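PDB 5MUJ: beta-galactosidase from Bacteroides thetaiotaomicron, which binds side chain B of the plant pectin rhamnogalacturonan II and probably hydrolyses a glycosidic bond within it. Local coordinates for residues F331-Y336 with E355-A360; L49-T54 with M74-Y79; N99-R104 with I359-S364; D341-H346 with K365-S370. All coordinates share one frame; numbering follows the deposited sequence.

Contact 1: residues F331-Y336 with E355-A360; sequences FAHKSY and EQRGIA. With RAM (alpha-L-rhamnopyranose), chain B.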
loop_
_atom_site.group_PDB
_atom_site.type_symbol
_atom_site.label_atom_id
_atom_site.label_comp_id
_atom_site.label_asym_id
_atom_site.label_seq_id
_atom_site.Cartn_x
_atom_site.Cartn_y
_atom_site.Cartn_z
ATOM N N PHE A 331 -10.096 11.920 -3.572
ATOM C CA PHE A 331 -8.873 11.378 -3.031
ATOM C C PHE A 331 -7.928 11.019 -4.180
ATOM O O PHE A 331 -8.369 10.426 -5.184
ATOM C CB PHE A 331 -9.083 10.086 -2.204
ATOM C CG PHE A 331 -10.089 10.175 -1.075
ATOM C CD1 PHE A 331 -10.124 11.275 -0.241
ATOM C CD2 PHE A 331 -10.940 9.097 -0.791
ATOM C CE1 PHE A 331 -11.023 11.321 0.819
ATOM C CE2 PHE A 331 -11.854 9.157 0.251
ATOM C CZ PHE A 331 -11.877 10.268 1.052
ATOM N N ALA A 332 -6.647 11.364 -4.068
ATOM C CA ALA A 332 -5.624 10.885 -5.038
ATOM C C ALA A 332 -4.455 10.423 -4.195
ATOM O O ALA A 332 -3.680 11.232 -3.710
ATOM C CB ALA A 332 -5.196 11.967 -6.035
ATOM N N HIS A 333 -4.387 9.122 -3.949
ATOM C CA HIS A 333 -3.717 8.638 -2.758
ATOM C C HIS A 333 -3.388 7.146 -2.784
ATOM O O HIS A 333 -4.092 6.338 -3.387
ATOM C CB HIS A 333 -4.557 8.991 -1.499
ATOM C CG HIS A 333 -5.793 8.173 -1.312
ATOM N ND1 HIS A 333 -6.472 7.540 -2.319
ATOM C CD2 HIS A 333 -6.459 7.843 -0.174
ATOM C CE1 HIS A 333 -7.517 6.895 -1.834
ATOM N NE2 HIS A 333 -7.531 7.066 -0.526
ATOM N N LYS A 334 -2.340 6.814 -2.023
ATOM C CA LYS A 334 -1.759 5.471 -1.886
ATOM C C LYS A 334 -0.797 5.313 -3.016
ATOM O O LYS A 334 -1.064 5.850 -4.083
ATOM C CB LYS A 334 -2.810 4.377 -1.756
ATOM C CG LYS A 334 -3.874 4.698 -0.710
ATOM C CD LYS A 334 -4.787 3.534 -0.495
ATOM C CE LYS A 334 -5.862 3.877 0.513
ATOM N NZ LYS A 334 -6.772 2.731 0.696
ATOM N N SER A 335 0.373 4.739 -2.769
ATOM C CA SER A 335 1.470 4.729 -3.762
ATOM C C SER A 335 2.046 3.378 -4.060
ATOM O O SER A 335 2.206 2.508 -3.205
ATOM C CB SER A 335 2.635 5.600 -3.265
ATOM O OG SER A 335 2.212 6.928 -3.020
ATOM N N TYR A 336 2.376 3.208 -5.336
ATOM C CA TYR A 336 3.431 2.302 -5.741
ATOM C C TYR A 336 4.165 2.938 -6.921
ATOM O O TYR A 336 3.536 3.398 -7.850
ATOM C CB TYR A 336 2.888 0.912 -6.087
ATOM C CG TYR A 336 3.852 -0.159 -5.722
ATOM C CD1 TYR A 336 4.918 -0.490 -6.563
ATOM C CD2 TYR A 336 3.766 -0.821 -4.466
ATOM C CE1 TYR A 336 5.846 -1.437 -6.201
ATOM C CE2 TYR A 336 4.688 -1.787 -4.114
ATOM C CZ TYR A 336 5.728 -2.097 -4.983
ATOM O OH TYR A 336 6.668 -3.059 -4.684
ATOM N N GLU A 355 -17.562 8.716 -5.334
ATOM C CA GLU A 355 -16.884 7.678 -4.580
ATOM C C GLU A 355 -16.617 6.418 -5.386
ATOM O O GLU A 355 -16.406 5.349 -4.824
ATOM C CB GLU A 355 -17.583 7.389 -3.251
ATOM C CG GLU A 355 -17.545 8.577 -2.300
ATOM C CD GLU A 355 -18.410 8.363 -1.080
ATOM O OE1 GLU A 355 -17.870 8.088 0.017
ATOM O OE2 GLU A 355 -19.645 8.452 -1.224
ATOM N N GLN A 356 -16.540 6.581 -6.705
ATOM C CA GLN A 356 -16.006 5.543 -7.556
ATOM C C GLN A 356 -14.515 5.442 -7.265
ATOM O O GLN A 356 -13.856 6.458 -7.012
ATOM C CB GLN A 356 -16.277 5.858 -9.030
ATOM C CG GLN A 356 -17.737 6.057 -9.359
ATOM C CD GLN A 356 -17.954 6.481 -10.813
ATOM O OE1 GLN A 356 -17.321 7.395 -11.318
ATOM N NE2 GLN A 356 -18.875 5.828 -11.461
ATOM N N ARG A 357 -13.991 4.226 -7.278
ATOM C CA ARG A 357 -12.642 3.967 -6.813
ATOM C C ARG A 357 -11.900 3.022 -7.753
ATOM O O ARG A 357 -12.314 1.892 -7.975
ATOM C CB ARG A 357 -12.708 3.379 -5.401
ATOM C CG ARG A 357 -11.346 3.081 -4.800
ATOM C CD ARG A 357 -11.425 2.712 -3.304
ATOM N NE ARG A 357 -11.946 3.772 -2.429
ATOM C CZ ARG A 357 -11.267 4.379 -1.436
ATOM N NH1 ARG A 357 -10.014 4.065 -1.162
ATOM N NH2 ARG A 357 -11.845 5.364 -0.762
ATOM N N GLY A 358 -10.740 3.467 -8.199
ATOM C CA GLY A 358 -9.867 2.674 -9.062
ATOM C C GLY A 358 -8.430 3.078 -8.913
ATOM O O GLY A 358 -8.097 3.920 -8.056
ATOM N N ILE A 359 -7.570 2.462 -9.720
ATOM C CA ILE A 359 -6.137 2.687 -9.698
ATOM C C ILE A 359 -5.778 3.482 -10.946
ATOM O O ILE A 359 -6.187 3.120 -12.075
ATOM C CB ILE A 359 -5.350 1.371 -9.654
ATOM C CG1 ILE A 359 -5.590 0.692 -8.298
ATOM C CG2 ILE A 359 -3.846 1.560 -9.870
ATOM C CD1 ILE A 359 -5.228 -0.779 -8.217
ATOM N N ALA A 360 -5.020 4.562 -10.762
ATOM C CA ALA A 360 -4.528 5.443 -11.864
ATOM C C ALA A 360 -3.013 5.571 -11.839
ATOM O O ALA A 360 -2.329 5.087 -10.928
ATOM C CB ALA A 360 -5.133 6.784 -11.786
HETATM C C1 RAM B . -9.931 5.074 4.894
HETATM C C2 RAM B . -9.304 4.007 4.034
HETATM C C3 RAM B . -9.664 4.297 2.578
HETATM C C4 RAM B . -9.156 5.700 2.241
HETATM C C5 RAM B . -9.633 6.824 3.173
HETATM C C6 RAM B . -8.783 8.076 3.045
HETATM O O2 RAM B . -7.867 4.034 4.250
HETATM O O3 RAM B . -9.116 3.323 1.686
HETATM O O4 RAM B . -9.639 6.048 0.954
HETATM O O5 RAM B . -9.744 6.466 4.574
#
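The side chains of R357 and H333 cross at about a right angle, with their guanidinium and imidazole planes 64° apart, and H333 CE1 lies 3.8 Å from R357 NH1. Both groups converge on one sugar hydroxyl, O4 of the bound rhamnose (RAM). R357 presents an edge to it, with O4 in the guanidinium plane and both NH1 and NH2 donating to RAM O4 over 2.9 Å. H333 NE2 meets RAM O4 at 2.8 Å in a nearly straight bond (169°) in which either partner could be the donor. The imidazole is held between two side chains of its own strand, F331 CB over the centre of one face and K334 CG over the centre of the other, while ND1 bonds to C349 O. With a leucine in place of H333, RAM O4 would probably lose that straight bond and C349 O its side-chain mate.

The two segments belong to next-but-one strands of the antiparallel blade that closes a five-bladed beta-propeller. Strand 343-351 runs between them, and their axes come no nearer than 8.9 Å, which leaves long side chains to span the gap. All four touching residues line the glycan pocket. K334, extended beyond CG, carries NZ to within 2.6 Å of RAM O3. NZ also stands 4.0 Å from R357 NH1, near the guanidinium plane; D61 OD2 forms salt bridges with both and would be expected to offset their like charges. F331 completes the group, its CD2 lying 3.8 Å from R357 NH2 and one ring face turned to RAM C6.

Contact 2: residues L49-T54 with M74-Y79; sequences LAVAPT and MTYVVY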
loop_
_atom_site.group_PDB
_atom_site.type_symbol
_atom_site.label_atom_id
_atom_site.label_comp_id
_atom_site.label_asym_id
_atom_site.label_seq_id
_atom_site.Cartn_x
_atom_site.Cartn_y
_atom_site.Cartn_z
ATOM N N LEU A 49 -6.561 6.242 -15.674
ATOM C CA LEU A 49 -6.838 4.981 -14.987
ATOM C C LEU A 49 -6.076 3.825 -15.611
ATOM O O LEU A 49 -5.882 3.765 -16.859
ATOM C CB LEU A 49 -8.331 4.707 -14.926
ATOM C CG LEU A 49 -9.130 5.734 -14.109
ATOM C CD1 LEU A 49 -10.590 5.795 -14.497
ATOM C CD2 LEU A 49 -9.005 5.456 -12.607
ATOM N N ALA A 50 -5.614 2.930 -14.753
ATOM C CA ALA A 50 -4.927 1.710 -15.146
ATOM C C ALA A 50 -5.896 0.529 -15.010
ATOM O O ALA A 50 -5.979 -0.352 -15.865
ATOM C CB ALA A 50 -3.747 1.479 -14.220
ATOM N N VAL A 51 -6.557 0.478 -13.856
ATOM C CA VAL A 51 -7.510 -0.546 -13.542
ATOM C C VAL A 51 -8.735 0.082 -12.917
ATOM O O VAL A 51 -8.621 0.678 -11.851
ATOM C CB VAL A 51 -6.913 -1.642 -12.615
ATOM C CG1 VAL A 51 -7.866 -2.830 -12.522
ATOM C CG2 VAL A 51 -5.573 -2.168 -13.146
ATOM N N ALA A 52 -9.897 -0.098 -13.521
ATOM C CA ALA A 52 -11.143 0.490 -13.107
ATOM C C ALA A 52 -12.255 -0.555 -12.982
ATOM O O ALA A 52 -12.317 -1.505 -13.769
ATOM C CB ALA A 52 -11.561 1.563 -14.080
ATOM N N PRO A 53 -13.141 -0.386 -11.978
ATOM C CA PRO A 53 -14.351 -1.199 -11.905
ATOM C C PRO A 53 -15.293 -0.932 -13.072
ATOM O O PRO A 53 -15.373 0.221 -13.549
ATOM C CB PRO A 53 -14.981 -0.763 -10.573
ATOM C CG PRO A 53 -14.549 0.640 -10.437
ATOM C CD PRO A 53 -13.154 0.686 -10.965
ATOM N N THR A 54 -15.922 -2.000 -13.544
ATOM C CA THR A 54 -16.857 -1.911 -14.677
ATOM C C THR A 54 -18.305 -1.595 -14.241
ATOM O O THR A 54 -19.158 -1.348 -15.081
ATOM C CB THR A 54 -16.801 -3.155 -15.613
ATOM O OG1 THR A 54 -16.969 -4.385 -14.889
ATOM C CG2 THR A 54 -15.475 -3.203 -16.350
HETATM N N MSE A 74 0.583 -6.588 -11.479
HETATM C CA MSE A 74 0.034 -5.741 -10.413
HETATM C C MSE A 74 -0.968 -6.534 -9.624
HETATM O O MSE A 74 -1.969 -6.986 -10.152
HETATM C CB MSE A 74 -0.663 -4.509 -11.008
HETATM C CG MSE A 74 -1.151 -3.578 -9.884
HETATM SE SE MSE A 74 -2.537 -2.398 -10.563
HETATM C CE MSE A 74 -1.472 -1.497 -11.952
ATOM N N THR A 75 -0.722 -6.658 -8.318
ATOM C CA THR A 75 -1.814 -7.135 -7.421
ATOM C C THR A 75 -2.610 -5.928 -6.973
ATOM O O THR A 75 -2.093 -4.837 -6.940
ATOM C CB THR A 75 -1.387 -7.946 -6.145
ATOM O OG1 THR A 75 -0.420 -7.214 -5.363
ATOM C CG2 THR A 75 -0.854 -9.267 -6.465
ATOM N N TYR A 76 -3.896 -6.146 -6.756
ATOM C CA TYR A 76 -4.806 -5.110 -6.254
ATOM C C TYR A 76 -5.982 -5.724 -5.474
ATOM O O TYR A 76 -6.241 -6.915 -5.561
ATOM C CB TYR A 76 -5.276 -4.182 -7.368
ATOM C CG TYR A 76 -6.108 -4.854 -8.453
ATOM C CD1 TYR A 76 -7.495 -4.935 -8.342
ATOM C CD2 TYR A 76 -5.504 -5.362 -9.626
ATOM C CE1 TYR A 76 -8.274 -5.557 -9.302
ATOM C CE2 TYR A 76 -6.285 -5.979 -10.617
ATOM C CZ TYR A 76 -7.653 -6.024 -10.483
ATOM O OH TYR A 76 -8.438 -6.618 -11.439
ATOM N N VAL A 77 -6.637 -4.899 -4.659
ATOM C CA VAL A 77 -7.763 -5.385 -3.903
ATOM C C VAL A 77 -9.063 -4.875 -4.538
ATOM O O VAL A 77 -9.114 -3.789 -5.140
ATOM C CB VAL A 77 -7.673 -5.011 -2.394
ATOM C CG1 VAL A 77 -6.336 -5.523 -1.852
ATOM C CG2 VAL A 77 -7.878 -3.506 -2.158
ATOM N N VAL A 78 -10.086 -5.692 -4.430
ATOM C CA VAL A 78 -11.412 -5.376 -4.857
ATOM C C VAL A 78 -12.350 -5.473 -3.614
ATOM O O VAL A 78 -12.356 -6.472 -2.867
ATOM C CB VAL A 78 -11.905 -6.365 -5.927
ATOM C CG1 VAL A 78 -13.382 -6.175 -6.210
ATOM C CG2 VAL A 78 -11.091 -6.225 -7.230
ATOM N N TYR A 79 -13.153 -4.452 -3.431
ATOM C CA TYR A 79 -14.277 -4.462 -2.466
ATOM C C TYR A 79 -15.545 -4.510 -3.298
ATOM O O TYR A 79 -15.676 -3.713 -4.246
ATOM C CB TYR A 79 -14.251 -3.203 -1.594
ATOM C CG TYR A 79 -15.519 -3.022 -0.798
ATOM C CD1 TYR A 79 -15.796 -3.845 0.298
ATOM C CD2 TYR A 79 -16.445 -2.062 -1.137
ATOM C CE1 TYR A 79 -16.971 -3.716 0.999
ATOM C CE2 TYR A 79 -17.621 -1.907 -0.417
ATOM C CZ TYR A 79 -17.876 -2.746 0.656
ATOM O OH TYR A 79 -19.013 -2.626 1.420
#
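V51 meets both Y76 and M74, and its short side chain can be followed outward from a CB that points toward strand 74-79. There it forks into two methyls with different partners. CG1, placed opposite the backbone N (chi1 -169°), passes over one face of the Y76 ring. It stands 4.1 Å from the ring centroid and 23° off the ring normal, which qualifies as a CH-pi contact. The methyl is displaced toward the hydroxyl end of the ring, so the nearest ring atom is Y76 CZ, 3.8 Å from V51 CG1. The phenol oxygen beyond it is hydrogen-bonded to T105 OG1, which gives this polar tip a partner.

The second methyl, CG2, takes the other branch and meets selenomethionine M74 tip to tip, with V51 CG2 4.0 Å from M74 SE. The M74 chain bends at its last torsion (chi3 -61°). That bend brings CE near A50, where A50 CB lies 4.4 Å from M74 CE. Side chains of I60 and I359 pack into the same buried region.

A50 and V51 both face I359 as a classic beta bulge, just where the chain turns its corner. The packing is that of adjoining blades in a five-bladed beta-propeller, here between the N-terminal strand 45-51 of the closing blade and strand 71-79 of the first.

Contact 3: residues N99-R104 with I359-S364; sequences NLLDWR and IAIATS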
loop_
_atom_site.group_PDB
_atom_site.type_symbol
_atom_site.label_atom_id
_atom_site.label_comp_id
_atom_site.label_asym_id
_atom_site.label_seq_id
_atom_site.Cartn_x
_atom_site.Cartn_y
_atom_site.Cartn_z
ATOM N N ASN A 99 3.553 -2.894 -20.810
ATOM C CA ASN A 99 4.090 -1.529 -20.987
ATOM C C ASN A 99 3.904 -0.608 -19.787
ATOM O O ASN A 99 4.089 0.611 -19.905
ATOM C CB ASN A 99 3.488 -0.880 -22.254
ATOM C CG ASN A 99 2.008 -0.630 -22.129
ATOM O OD1 ASN A 99 1.391 -0.985 -21.113
ATOM N ND2 ASN A 99 1.415 -0.031 -23.138
ATOM N N LEU A 100 3.564 -1.207 -18.644
ATOM C CA LEU A 100 3.165 -0.497 -17.388
ATOM C C LEU A 100 1.893 0.374 -17.436
ATOM O O LEU A 100 1.429 0.825 -16.388
ATOM C CB LEU A 100 4.330 0.303 -16.775
ATOM C CG LEU A 100 5.507 -0.504 -16.238
ATOM C CD1 LEU A 100 6.788 0.306 -16.122
ATOM C CD2 LEU A 100 5.067 -1.055 -14.888
ATOM N N LEU A 101 1.262 0.544 -18.595
ATOM C CA LEU A 101 0.163 1.477 -18.768
ATOM C C LEU A 101 -1.178 0.789 -19.016
ATOM O O LEU A 101 -2.208 1.210 -18.485
ATOM C CB LEU A 101 0.480 2.409 -19.968
ATOM C CG LEU A 101 1.724 3.281 -19.782
ATOM C CD1 LEU A 101 2.068 3.964 -21.139
ATOM C CD2 LEU A 101 1.543 4.279 -18.600
ATOM N N ASP A 102 -1.139 -0.206 -19.913
ATOM C CA ASP A 102 -2.264 -1.016 -20.329
ATOM C C ASP A 102 -2.223 -2.346 -19.579
ATOM O O ASP A 102 -1.249 -3.124 -19.700
ATOM C CB ASP A 102 -2.210 -1.304 -21.844
ATOM C CG ASP A 102 -2.404 -0.057 -22.692
ATOM O OD1 ASP A 102 -1.423 0.651 -22.964
ATOM O OD2 ASP A 102 -3.552 0.219 -23.075
ATOM N N TRP A 103 -3.324 -2.619 -18.909
ATOM C CA TRP A 103 -3.404 -3.719 -17.900
ATOM C C TRP A 103 -4.529 -4.677 -18.234
ATOM O O TRP A 103 -5.620 -4.253 -18.659
ATOM C CB TRP A 103 -3.608 -3.166 -16.447
ATOM C CG TRP A 103 -2.384 -2.482 -15.997
ATOM C CD1 TRP A 103 -2.067 -1.150 -16.165
ATOM C CD2 TRP A 103 -1.252 -3.078 -15.359
ATOM N NE1 TRP A 103 -0.796 -0.905 -15.690
ATOM C CE2 TRP A 103 -0.283 -2.071 -15.187
ATOM C CE3 TRP A 103 -0.949 -4.371 -14.950
ATOM C CZ2 TRP A 103 0.968 -2.346 -14.661
ATOM C CZ3 TRP A 103 0.260 -4.613 -14.423
ATOM C CH2 TRP A 103 1.201 -3.616 -14.259
ATOM N N ARG A 104 -4.273 -5.970 -18.043
ATOM C CA ARG A 104 -5.325 -6.983 -18.217
ATOM C C ARG A 104 -5.470 -7.849 -16.958
ATOM O O ARG A 104 -4.536 -8.530 -16.555
ATOM C CB ARG A 104 -5.020 -7.865 -19.413
ATOM C CG ARG A 104 -4.907 -7.122 -20.755
ATOM C CD ARG A 104 -4.461 -8.075 -21.848
ATOM N NE ARG A 104 -3.123 -8.595 -21.557
ATOM C CZ ARG A 104 -1.987 -7.976 -21.880
ATOM N NH1 ARG A 104 -2.017 -6.811 -22.530
ATOM N NH2 ARG A 104 -0.819 -8.504 -21.538
ATOM N N ILE A 359 -7.570 2.462 -9.720
ATOM C CA ILE A 359 -6.137 2.687 -9.698
ATOM C C ILE A 359 -5.778 3.482 -10.946
ATOM O O ILE A 359 -6.187 3.120 -12.075
ATOM C CB ILE A 359 -5.350 1.371 -9.654
ATOM C CG1 ILE A 359 -5.590 0.692 -8.298
ATOM C CG2 ILE A 359 -3.846 1.560 -9.870
ATOM C CD1 ILE A 359 -5.228 -0.779 -8.217
ATOM N N ALA A 360 -5.020 4.562 -10.762
ATOM C CA ALA A 360 -4.528 5.443 -11.864
ATOM C C ALA A 360 -3.013 5.571 -11.839
ATOM O O ALA A 360 -2.329 5.087 -10.928
ATOM C CB ALA A 360 -5.133 6.784 -11.786
ATOM N N ILE A 361 -2.476 6.189 -12.891
ATOM C CA ILE A 361 -1.049 6.370 -13.025
ATOM C C ILE A 361 -0.668 7.806 -13.348
ATOM O O ILE A 361 -1.307 8.444 -14.194
ATOM C CB ILE A 361 -0.501 5.515 -14.175
ATOM C CG1 ILE A 361 -1.192 4.173 -14.174
ATOM C CG2 ILE A 361 0.990 5.328 -14.022
ATOM C CD1 ILE A 361 -0.686 3.277 -15.281
ATOM N N ALA A 362 0.416 8.282 -12.745
ATOM C CA ALA A 362 1.029 9.551 -13.145
ATOM C C ALA A 362 2.497 9.262 -13.549
ATOM O O ALA A 362 3.103 8.312 -13.068
ATOM C CB ALA A 362 0.931 10.575 -12.013
ATOM N N THR A 363 3.053 10.055 -14.481
ATOM C CA THR A 363 4.403 9.797 -14.987
ATOM C C THR A 363 5.271 11.050 -15.007
ATOM O O THR A 363 4.763 12.155 -14.972
ATOM C CB THR A 363 4.360 9.177 -16.397
ATOM O OG1 THR A 363 3.649 10.050 -17.270
ATOM C CG2 THR A 363 3.685 7.798 -16.352
ATOM N N SER A 364 6.576 10.848 -15.040
ATOM C CA SER A 364 7.543 11.946 -15.074
ATOM C C SER A 364 7.624 12.702 -16.443
ATOM O O SER A 364 8.036 13.864 -16.461
ATOM C CB SER A 364 8.924 11.445 -14.729
ATOM O OG SER A 364 9.260 10.338 -15.535
#
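L101 and I361 form the closest backbone pair, their CA atoms 7.6 Å apart, where the irregular loop 99-104 faces the end of strand 357-363. I361 points its CB at the loop, and CD1 does the touching. CG1 is anti to the carbonyl carbon (chi1 -40°), and the extended chain beyond it drives CD1 against the loop backbone. I361 CD1 comes within 3.4 Å of L100 O and 4.0 Å of L101 CA. The side chains of L101 and I361 cross at about a right angle, L101 CD2 lying 4.1 Å from I361 CD1. W103 adds its indole edge: I361 CD1 lies 4.2 Å from W103 NE1, near the ring plane.

The loop joins strands 90-97 and 104-110 of the propeller's first blade, whereas I361 belongs to the last, so the contact spans the seam where the ring of blades closes. Y47 of the N-terminal strand also packs on L101, and L100 reaches Y345 in the closing blade.

The loop keeps its shape through bonds of its own. N99 OD1 accepts from D102 N at 2.9 Å, almost straight (174°) and on a lone pair in the carbonyl plane, and L101 N reaches the same oxygen from above that plane; the bond to L101 is an Asx turn, and with D102 an Asx motif. N99 ND2 donates to D102 OD1 over 2.9 Å, on the anti side of the carboxylate. W103 NE1 is tied to L100 O at 2.9 Å from above the carbonyl plane, which is likely to steady the indole edge beside I361.

Contact 4: residues D341-H346 with K365-S370; sequences DGVVYH and KPMGRS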
loop_
_atom_site.group_PDB
_atom_site.type_symbol
_atom_site.label_atom_id
_atom_site.label_comp_id
_atom_site.label_asym_id
_atom_site.label_seq_id
_atom_site.Cartn_x
_atom_site.Cartn_y
_atom_site.Cartn_z
ATOM N N ASP A 341 13.440 2.527 -17.435
ATOM C CA ASP A 341 13.857 3.112 -18.698
ATOM C C ASP A 341 13.673 4.622 -18.696
ATOM O O ASP A 341 13.067 5.175 -19.590
ATOM C CB ASP A 341 13.088 2.446 -19.853
ATOM C CG ASP A 341 13.633 2.821 -21.217
ATOM O OD1 ASP A 341 14.870 2.782 -21.418
ATOM O OD2 ASP A 341 12.791 3.162 -22.071
ATOM N N GLY A 342 14.174 5.271 -17.656
ATOM C CA GLY A 342 14.195 6.725 -17.588
ATOM C C GLY A 342 12.863 7.426 -17.344
ATOM O O GLY A 342 12.775 8.648 -17.496
ATOM N N VAL A 343 11.843 6.681 -16.924
ATOM C CA VAL A 343 10.515 7.243 -16.675
ATOM C C VAL A 343 10.047 6.741 -15.318
ATOM O O VAL A 343 10.215 5.547 -15.025
ATOM C CB VAL A 343 9.533 6.827 -17.787
ATOM C CG1 VAL A 343 8.155 7.430 -17.587
ATOM C CG2 VAL A 343 10.100 7.212 -19.168
ATOM N N VAL A 344 9.477 7.647 -14.514
ATOM C CA VAL A 344 8.850 7.308 -13.228
ATOM C C VAL A 344 7.348 7.145 -13.383
ATOM O O VAL A 344 6.697 8.004 -13.975
ATOM C CB VAL A 344 9.119 8.371 -12.134
ATOM C CG1 VAL A 344 8.501 7.916 -10.801
ATOM C CG2 VAL A 344 10.592 8.616 -11.955
ATOM N N TYR A 345 6.824 6.010 -12.892
ATOM C CA TYR A 345 5.405 5.695 -12.940
ATOM C C TYR A 345 4.931 5.622 -11.490
ATOM O O TYR A 345 5.403 4.768 -10.743
ATOM C CB TYR A 345 5.130 4.340 -13.621
ATOM C CG TYR A 345 5.657 4.196 -15.046
ATOM C CD1 TYR A 345 7.018 3.987 -15.305
ATOM C CD2 TYR A 345 4.785 4.219 -16.128
ATOM C CE1 TYR A 345 7.485 3.870 -16.611
ATOM C CE2 TYR A 345 5.248 4.081 -17.424
ATOM C CZ TYR A 345 6.581 3.888 -17.646
ATOM O OH TYR A 345 7.065 3.751 -18.941
ATOM N N HIS A 346 3.996 6.492 -11.134
ATOM C CA HIS A 346 3.443 6.534 -9.804
ATOM C C HIS A 346 2.000 6.026 -9.887
ATOM O O HIS A 346 1.127 6.727 -10.386
ATOM C CB HIS A 346 3.512 7.941 -9.246
ATOM C CG HIS A 346 3.251 8.024 -7.762
ATOM N ND1 HIS A 346 3.918 8.931 -6.965
ATOM C CD2 HIS A 346 2.350 7.401 -6.938
ATOM C CE1 HIS A 346 3.485 8.830 -5.710
ATOM N NE2 HIS A 346 2.540 7.920 -5.665
ATOM N N LYS A 365 7.279 12.054 -17.562
ATOM C CA LYS A 365 6.997 12.802 -18.797
ATOM C C LYS A 365 5.691 12.297 -19.392
ATOM O O LYS A 365 5.247 11.196 -19.038
ATOM C CB LYS A 365 8.147 12.649 -19.798
ATOM C CG LYS A 365 8.305 11.233 -20.353
ATOM C CD LYS A 365 9.534 11.110 -21.246
ATOM C CE LYS A 365 9.516 9.840 -22.088
ATOM N NZ LYS A 365 10.544 9.917 -23.167
ATOM N N PRO A 366 5.047 13.098 -20.267
ATOM C CA PRO A 366 3.829 12.555 -20.880
ATOM C C PRO A 366 4.052 11.197 -21.582
ATOM O O PRO A 366 5.021 11.044 -22.358
ATOM C CB PRO A 366 3.443 13.620 -21.923
ATOM C CG PRO A 366 4.115 14.871 -21.468
ATOM C CD PRO A 366 5.425 14.403 -20.867
HETATM N N MSE A 367 3.158 10.225 -21.317
HETATM C CA MSE A 367 3.164 8.881 -21.899
HETATM C C MSE A 367 1.833 8.564 -22.564
HETATM O O MSE A 367 1.480 7.404 -22.721
HETATM C CB MSE A 367 3.479 7.862 -20.796
HETATM C CG MSE A 367 4.854 8.020 -20.167
HETATM SE SE MSE A 367 6.357 7.795 -21.416
HETATM C CE MSE A 367 6.103 5.862 -21.561
ATOM N N GLY A 368 1.100 9.582 -22.988
ATOM C CA GLY A 368 -0.236 9.443 -23.547
ATOM C C GLY A 368 -1.340 9.586 -22.512
ATOM O O GLY A 368 -1.167 10.216 -21.475
ATOM N N ARG A 369 -2.494 9.018 -22.830
ATOM C CA ARG A 369 -3.693 9.136 -22.027
ATOM C C ARG A 369 -4.418 7.816 -22.005
ATOM O O ARG A 369 -4.558 7.175 -23.029
ATOM C CB ARG A 369 -4.645 10.217 -22.531
ATOM C CG ARG A 369 -4.192 11.653 -22.338
ATOM C CD ARG A 369 -3.997 12.042 -20.880
ATOM N NE ARG A 369 -3.325 13.335 -20.804
ATOM C CZ ARG A 369 -3.914 14.528 -20.758
ATOM N NH1 ARG A 369 -5.239 14.668 -20.813
ATOM N NH2 ARG A 369 -3.145 15.615 -20.693
ATOM N N SER A 370 -4.906 7.433 -20.827
ATOM C CA SER A 370 -5.648 6.202 -20.673
ATOM C C SER A 370 -6.941 6.266 -21.411
ATOM O O SER A 370 -7.571 7.314 -21.431
ATOM C CB SER A 370 -6.036 5.977 -19.187
ATOM O OG SER A 370 -6.772 4.811 -19.140
#
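In the closing blade of the five-bladed propeller, V343 and Y345 at the start of strand 343-351 pack against K365 and M367 of the loop that follows strand 357-363. The hairpin turn between strands 331-340 and 343-351 lies just before V343; D341 and G342 both have positive phi values, which fit a type I' turn. The two segments come closest between V343 CA and K365 CA, 6.9 Å apart.

V343 stands between two partners, one for each methyl. Its CG2 touches the aliphatic part of K365, at 4.0 Å from K365 CE. The lysine crosses the valine at about a right angle, its CG set between the backbone N and the carbonyl carbon (chi1 67°) and the rest of the chain extended. The other methyl lies against selenomethionine M367, with V343 CG1 4.2 Å from M367 CG.

Beyond CG, M367 bends at chi2 and chi3, which brings CE to Y345. Farther along the loop, S370 OG bonds to L49 O, tying the loop to the N-terminal strand. On the strand side, Y345 lies two residues beyond V343, and its ring meets the end of M367 obliquely: M367 CE is 4.4 Å from Y345 CZ and 3.5 Å from Y345 OH.

All four contacts involve the closing blade, in which strand 45-51 lies beside 357-363. Contacts 1, 2 and 3 are mostly or wholly buried; contact 4 is partly exposed and lies farthest from the chain's centre. Strand 357-363 serves contacts 1 and 3 with different chemistry: charged and polar ends around a sugar in one, an isoleucine methyl on a loop in the other. Contacts 2 and 3 both join this blade to the first, and M74 CE packs 3.5 Å from W103 CE2 between them. Contact 4 instead stays within the blade, linked to contact 1 by a probable hydrogen bond, S335 OG to H346 NE2.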